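Local coordinates for protein sulfoquinovosidase (Escherichia coli, PDB 5AEG) that hydrolyses the plant sulfolipid sulfoquinovosyl diacylglycerol and simple sulfoquinovosides, releasing sulfoquinovose that the bacterium degrades for carbon and sulfur, at residues Leu628-Asp633 against Glu642-Gly647; Leu584-Pro589 against Tyr607-Asp612. One frame throughout, in Å; residues are numbered along the deposited sequence.

Interaction 1. Residues Leu628-Asp633 against Glu642-Gly647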
loop_
_atom_site.group_PDB
_atom_site.type_symbol
_atom_site.label_atom_id
_atom_site.label_comp_id
_atom_site.label_asym_id
_atom_site.label_seq_id
_atom_site.Cartn_x
_atom_site.Cartn_y
_atom_site.Cartn_z
ATOM N N LEU A 628 -10.705 -13.023 -19.877
ATOM C CA LEU A 628 -9.666 -12.070 -19.640
ATOM C C LEU A 628 -9.207 -11.592 -21.006
ATOM O O LEU A 628 -9.715 -12.078 -22.047
ATOM C CB LEU A 628 -8.497 -12.719 -18.923
ATOM C CG LEU A 628 -7.903 -13.891 -19.678
ATOM C CD1 LEU A 628 -6.403 -13.709 -19.725
ATOM C CD2 LEU A 628 -8.294 -15.224 -19.038
ATOM N N TYR A 629 -8.236 -10.694 -20.980
ATOM C CA TYR A 629 -7.712 -10.061 -22.172
ATOM C C TYR A 629 -6.278 -10.431 -22.389
ATOM O O TYR A 629 -5.446 -10.232 -21.523
ATOM C CB TYR A 629 -7.902 -8.495 -22.097
ATOM C CG TYR A 629 -7.359 -7.842 -23.330
ATOM C CD1 TYR A 629 -8.071 -7.929 -24.569
ATOM C CD2 TYR A 629 -6.135 -7.216 -23.329
ATOM C CE1 TYR A 629 -7.566 -7.296 -25.741
ATOM C CE2 TYR A 629 -5.624 -6.610 -24.500
ATOM C CZ TYR A 629 -6.344 -6.706 -25.713
ATOM O OH TYR A 629 -5.765 -6.089 -26.853
ATOM N N LEU A 630 -5.927 -10.884 -23.613
ATOM C CA LEU A 630 -4.542 -11.018 -23.966
ATOM C C LEU A 630 -4.115 -9.949 -24.980
ATOM O O LEU A 630 -4.806 -9.776 -26.009
ATOM C CB LEU A 630 -4.300 -12.412 -24.597
ATOM C CG LEU A 630 -4.600 -13.634 -23.714
ATOM C CD1 LEU A 630 -4.412 -14.983 -24.510
ATOM C CD2 LEU A 630 -3.702 -13.663 -22.521
ATOM N N PRO A 631 -3.046 -9.201 -24.667
ATOM C CA PRO A 631 -2.545 -8.284 -25.668
ATOM C C PRO A 631 -1.830 -9.153 -26.797
ATOM O O PRO A 631 -1.698 -10.418 -26.672
ATOM C CB PRO A 631 -1.526 -7.456 -24.939
ATOM C CG PRO A 631 -0.925 -8.459 -23.937
ATOM C CD PRO A 631 -2.059 -9.404 -23.602
ATOM N N GLU A 632 -1.484 -8.502 -27.892
ATOM C CA GLU A 632 -0.938 -9.235 -29.043
ATOM C C GLU A 632 0.439 -9.792 -28.770
ATOM O O GLU A 632 1.415 -9.064 -28.560
ATOM C CB GLU A 632 -0.925 -8.316 -30.328
ATOM C CG GLU A 632 -0.816 -9.149 -31.642
ATOM C CD GLU A 632 -1.940 -10.191 -31.785
ATOM O OE1 GLU A 632 -3.133 -9.859 -32.140
ATOM O OE2 GLU A 632 -1.651 -11.395 -31.527
ATOM N N ASP A 633 0.507 -11.115 -28.678
ATOM C CA ASP A 633 1.738 -11.796 -28.384
ATOM C C ASP A 633 1.405 -13.244 -28.615
ATOM O O ASP A 633 0.280 -13.617 -28.837
ATOM C CB ASP A 633 2.299 -11.551 -26.943
ATOM C CG ASP A 633 3.782 -11.476 -26.886
ATOM O OD1 ASP A 633 4.415 -12.261 -27.608
ATOM O OD2 ASP A 633 4.403 -10.705 -26.089
ATOM N N GLU A 642 -1.971 -24.852 -24.524
ATOM C CA GLU A 642 -2.721 -24.254 -25.634
ATOM C C GLU A 642 -2.161 -22.847 -25.974
ATOM O O GLU A 642 -1.844 -22.041 -25.103
ATOM C CB GLU A 642 -4.214 -24.260 -25.315
ATOM C CG GLU A 642 -5.021 -23.696 -26.498
ATOM C CD GLU A 642 -6.496 -23.967 -26.509
ATOM O OE1 GLU A 642 -7.013 -24.644 -25.608
ATOM O OE2 GLU A 642 -7.147 -23.466 -27.457
ATOM N N ALA A 643 -1.986 -22.579 -27.258
ATOM C CA ALA A 643 -1.463 -21.338 -27.765
ATOM C C ALA A 643 -2.632 -20.396 -28.166
ATOM O O ALA A 643 -3.666 -20.799 -28.696
ATOM C CB ALA A 643 -0.497 -21.556 -28.916
ATOM N N PHE A 644 -2.437 -19.133 -27.819
ATOM C CA PHE A 644 -3.427 -18.105 -28.023
ATOM C C PHE A 644 -2.684 -16.883 -28.567
ATOM O O PHE A 644 -1.515 -16.681 -28.317
ATOM C CB PHE A 644 -4.020 -17.781 -26.649
ATOM C CG PHE A 644 -4.924 -18.845 -26.110
ATOM C CD1 PHE A 644 -6.221 -18.965 -26.574
ATOM C CD2 PHE A 644 -4.498 -19.715 -25.168
ATOM C CE1 PHE A 644 -7.086 -19.928 -26.089
ATOM C CE2 PHE A 644 -5.368 -20.654 -24.630
ATOM C CZ PHE A 644 -6.649 -20.780 -25.094
ATOM N N ARG A 645 -3.410 -16.071 -29.317
ATOM C CA ARG A 645 -2.943 -14.775 -29.820
ATOM C C ARG A 645 -3.686 -13.651 -29.079
ATOM O O ARG A 645 -4.489 -13.904 -28.166
ATOM C CB ARG A 645 -3.163 -14.663 -31.357
ATOM C CG ARG A 645 -2.479 -15.796 -32.164
ATOM C CD ARG A 645 -2.829 -15.669 -33.676
ATOM N NE ARG A 645 -4.256 -15.869 -33.929
ATOM C CZ ARG A 645 -4.842 -17.079 -34.001
ATOM N NH1 ARG A 645 -4.113 -18.186 -33.946
ATOM N NH2 ARG A 645 -6.123 -17.168 -34.173
ATOM N N GLY A 646 -3.489 -12.414 -29.508
ATOM C CA GLY A 646 -4.240 -11.272 -28.881
ATOM C C GLY A 646 -5.737 -11.344 -29.004
ATOM O O GLY A 646 -6.278 -11.831 -29.994
ATOM N N GLY A 647 -6.427 -10.874 -27.980
ATOM C CA GLY A 647 -7.861 -10.683 -27.988
ATOM C C GLY A 647 -8.431 -11.107 -26.623
ATOM O O GLY A 647 -7.693 -11.682 -25.781
HETATM O O HOH W 1 -5.125 -11.439 -32.390
#

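Interaction 2. Residues Leu584-Pro589 against Tyr607-Asp612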
loop_
_atom_site.group_PDB
_atom_site.type_symbol
_atom_site.label_atom_id
_atom_site.label_comp_id
_atom_site.label_asym_id
_atom_site.label_seq_id
_atom_site.Cartn_x
_atom_site.Cartn_y
_atom_site.Cartn_z
ATOM N N LEU A 584 11.350 -1.261 -11.489
ATOM C CA LEU A 584 10.493 -1.963 -12.397
ATOM C C LEU A 584 9.708 -2.995 -11.508
ATOM O O LEU A 584 10.308 -3.912 -10.958
ATOM C CB LEU A 584 11.292 -2.760 -13.395
ATOM C CG LEU A 584 10.548 -3.539 -14.436
ATOM C CD1 LEU A 584 9.576 -2.791 -15.276
ATOM C CD2 LEU A 584 11.515 -4.279 -15.324
ATOM N N PRO A 585 8.426 -2.702 -11.266
ATOM C CA PRO A 585 7.720 -3.561 -10.232
ATOM C C PRO A 585 7.488 -5.030 -10.631
ATOM O O PRO A 585 7.433 -5.393 -11.806
ATOM C CB PRO A 585 6.412 -2.830 -10.038
ATOM C CG PRO A 585 6.106 -2.287 -11.443
ATOM C CD PRO A 585 7.488 -1.763 -11.908
ATOM N N VAL A 586 7.306 -5.871 -9.615
ATOM C CA VAL A 586 7.156 -7.317 -9.846
ATOM C C VAL A 586 5.816 -7.654 -10.452
ATOM O O VAL A 586 5.745 -8.429 -11.390
ATOM C CB VAL A 586 7.419 -8.131 -8.554
ATOM C CG1 VAL A 586 7.297 -9.618 -8.836
ATOM C CG2 VAL A 586 8.816 -7.810 -8.050
ATOM N N MET A 587 4.724 -7.025 -9.973
ATOM C CA MET A 587 3.465 -7.192 -10.602
ATOM C C MET A 587 3.206 -5.911 -11.376
ATOM O O MET A 587 3.219 -4.827 -10.820
ATOM C CB MET A 587 2.350 -7.429 -9.539
ATOM C CG MET A 587 2.518 -8.711 -8.822
ATOM S SD MET A 587 1.562 -8.857 -7.242
ATOM C CE MET A 587 -0.100 -8.863 -7.819
ATOM N N ARG A 588 2.997 -6.077 -12.688
ATOM C CA ARG A 588 3.001 -4.965 -13.608
ATOM C C ARG A 588 1.701 -4.744 -14.345
ATOM O O ARG A 588 1.060 -5.714 -14.861
ATOM C CB ARG A 588 4.121 -5.252 -14.669
ATOM C CG ARG A 588 5.480 -5.432 -14.045
ATOM C CD ARG A 588 6.582 -5.818 -15.046
ATOM N NE ARG A 588 7.778 -6.270 -14.384
ATOM C CZ ARG A 588 8.881 -6.715 -15.008
ATOM N NH1 ARG A 588 8.954 -6.748 -16.345
ATOM N NH2 ARG A 588 9.917 -7.164 -14.324
ATOM N N PRO A 589 1.321 -3.467 -14.561
ATOM C CA PRO A 589 0.229 -3.113 -15.423
ATOM C C PRO A 589 0.605 -3.566 -16.859
ATOM O O PRO A 589 1.782 -3.460 -17.188
ATOM C CB PRO A 589 0.194 -1.576 -15.326
ATOM C CG PRO A 589 0.858 -1.271 -14.018
ATOM C CD PRO A 589 1.912 -2.295 -13.886
ATOM N N TYR A 607 -2.738 -8.665 -14.539
ATOM C CA TYR A 607 -1.433 -8.167 -14.405
ATOM C C TYR A 607 -0.432 -9.047 -15.058
ATOM O O TYR A 607 -0.734 -10.180 -15.394
ATOM C CB TYR A 607 -0.999 -7.911 -12.931
ATOM C CG TYR A 607 -0.978 -9.128 -12.061
ATOM C CD1 TYR A 607 -2.183 -9.646 -11.485
ATOM C CD2 TYR A 607 0.197 -9.779 -11.762
ATOM C CE1 TYR A 607 -2.171 -10.783 -10.663
ATOM C CE2 TYR A 607 0.208 -10.934 -10.950
ATOM C CZ TYR A 607 -0.977 -11.418 -10.393
ATOM O OH TYR A 607 -0.882 -12.524 -9.570
ATOM N N LEU A 608 0.754 -8.485 -15.257
ATOM C CA LEU A 608 1.925 -9.273 -15.658
ATOM C C LEU A 608 2.806 -9.531 -14.406
ATOM O O LEU A 608 3.063 -8.626 -13.600
ATOM C CB LEU A 608 2.727 -8.530 -16.707
ATOM C CG LEU A 608 2.064 -8.246 -18.030
ATOM C CD1 LEU A 608 2.884 -7.240 -18.890
ATOM C CD2 LEU A 608 1.717 -9.479 -18.802
ATOM N N LEU A 609 3.227 -10.759 -14.238
ATOM C CA LEU A 609 4.208 -11.168 -13.215
ATOM C C LEU A 609 5.534 -11.212 -13.922
ATOM O O LEU A 609 5.771 -12.106 -14.715
ATOM C CB LEU A 609 3.857 -12.513 -12.604
ATOM C CG LEU A 609 4.673 -13.058 -11.429
ATOM C CD1 LEU A 609 4.523 -12.170 -10.161
ATOM C CD2 LEU A 609 4.273 -14.488 -11.099
ATOM N N GLY A 610 6.408 -10.272 -13.577
ATOM C CA GLY A 610 7.608 -9.990 -14.398
ATOM C C GLY A 610 7.141 -9.646 -15.823
ATOM O O GLY A 610 6.016 -9.201 -16.042
ATOM N N ARG A 611 8.046 -9.835 -16.788
ATOM C CA ARG A 611 7.741 -9.590 -18.196
ATOM C C ARG A 611 6.863 -10.629 -18.908
ATOM O O ARG A 611 6.080 -10.261 -19.806
ATOM C CB ARG A 611 9.081 -9.464 -18.951
ATOM C CG ARG A 611 9.021 -9.189 -20.442
ATOM C CD ARG A 611 8.422 -7.886 -20.831
ATOM N NE ARG A 611 8.183 -7.745 -22.318
ATOM C CZ ARG A 611 7.043 -8.089 -22.939
ATOM N NH1 ARG A 611 5.944 -8.631 -22.263
ATOM N NH2 ARG A 611 6.972 -7.895 -24.244
ATOM N N ASP A 612 6.971 -11.909 -18.521
ATOM C CA ASP A 612 6.587 -13.014 -19.426
ATOM C C ASP A 612 5.380 -13.827 -18.970
ATOM O O ASP A 612 4.968 -14.759 -19.664
ATOM C CB ASP A 612 7.817 -13.932 -19.581
ATOM C CG ASP A 612 8.971 -13.287 -20.376
ATOM O OD1 ASP A 612 8.668 -12.409 -21.137
ATOM O OD2 ASP A 612 10.141 -13.633 -20.170
#

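Interaction 1. Residues Leu628-Asp633 against Glu642-Gly647
L630 and G647 face each other as a hydrogen-bonded pair of an antiparallel ladder. Two backbone hydrogen bonds join them. L630 N gives its hydrogen to G647 O at 2.9 Å, and G647 N returns one to L630 O at 2.8 Å. The L630 side chain has CG anti to its carbonyl carbon (chi1 -61°). Its CD1 thereby reaches the CB of F644, 3.5 Å away. The two side chains cross at a slant, and the same methyl also lies near the backbone O of R645. The Y629 ring comes obliquely against the G647 backbone, with CD1 3.8 Å from G647 C. At G647 (phi 140°) the backbone takes a conformation that suits glycine, since a CB would press on the carbonyl O of G646.

Beyond the strand end, E632 meets G646. G646 N donates to E632 OE2 at 2.9 Å, in a fairly straight bond that arrives from above the carboxylate plane. The E632 chain bends at chi2 (57°) to bring the carboxylate there. One water donates both to E632 OE1 and to G646 O, so both carboxylate oxygens are engaged at this glycine. G646 CA also makes CH...O contacts with the carbonyls of L630 and P631.

Y629 OH turns to D597. D633 OD2 is hydrogen-bonded to Y594 OH and forms a salt bridge with R663. Strand 625-630 pairs with strand 647-652, where V649 meets both L630 and F644. F644 is hydrogen-bonded through its backbone to W635 of strand 635-637. L614 of strand 613-615 and F661 of strand 660-663 pack against L630.

Interaction 2. Residues Leu584-Pro589 against Tyr607-Asp612
The R588 guanidinium is sandwiched between the G610-R611 backbone and the side chain of L584. G610 C sits over one face, 3.4 Å above the plane and offset toward the rim. L584 CD2 lies over the opposite face. P585 O is at the edge, in plane, and accepts the bond from R588 NE at 2.7 Å. R611 N is over the same face as G610 C, but it is a second donor and makes no bond with NH1. The R588 chain is extended from CG to NE, which carries the group past L608 to G610. NH1 finds a partner in H593.

The Y607 ring has the methyl of M587 over one face. CE stands 3.8 Å from the ring centroid and 14° off its normal, a CH-pi contact. M587 SD is farther and oblique, adding a Met-aromatic contact. Y607 CG sits between the backbone N and the carbonyl carbon (chi1 62°), and the bend at chi3 of M587 puts its methyl over the ring. Y607 OH is hydrogen-bonded to F530 O.

Three backbone hydrogen bonds join the segments. R588 and L608 form a hydrogen-bonded pair: R588 N to L608 O is 2.7 Å, and L608 N to R588 O is 2.8 Å and nearly straight. G610 N reaches V586 O at 2.9 Å. M587 and L609 are the non-hydrogen-bonded pair between. V586 CG1 touches L609 CD1 at 4.0 Å on the side where M587 lies. G610 has positive phi, and its O is buried without a partner in the model.

M587 and P589 rest on helix 486-495 of the TIM-barrel domain. The two short strands make an antiparallel edge pair in the beta domain at the C-terminal end of this family 31 glycoside hydrolase.

How the interactions relate
Both contacts belong to the C-terminal domain, and their centres are about 16 Å apart. They follow one another along the chain: interaction 2 closes at 612, before interaction 1 opens at 628. Strands 587-588 and 643-644 are the outermost strands of one antiparallel sheet within the chain, with 607-609, 613-615, 660-663 and 635-637 between. Interaction 1 reaches this sheet through 643-644, while its own ladder joins 625-630 to 647-652. The segments meet by packing of D633 near R611, and R663 pairs with both D633 and D612. Both lie away from the annotated sites; interaction 1, farther from the chain's centre, joins strands within the domain, and interaction 2 forms its edge against the barrel.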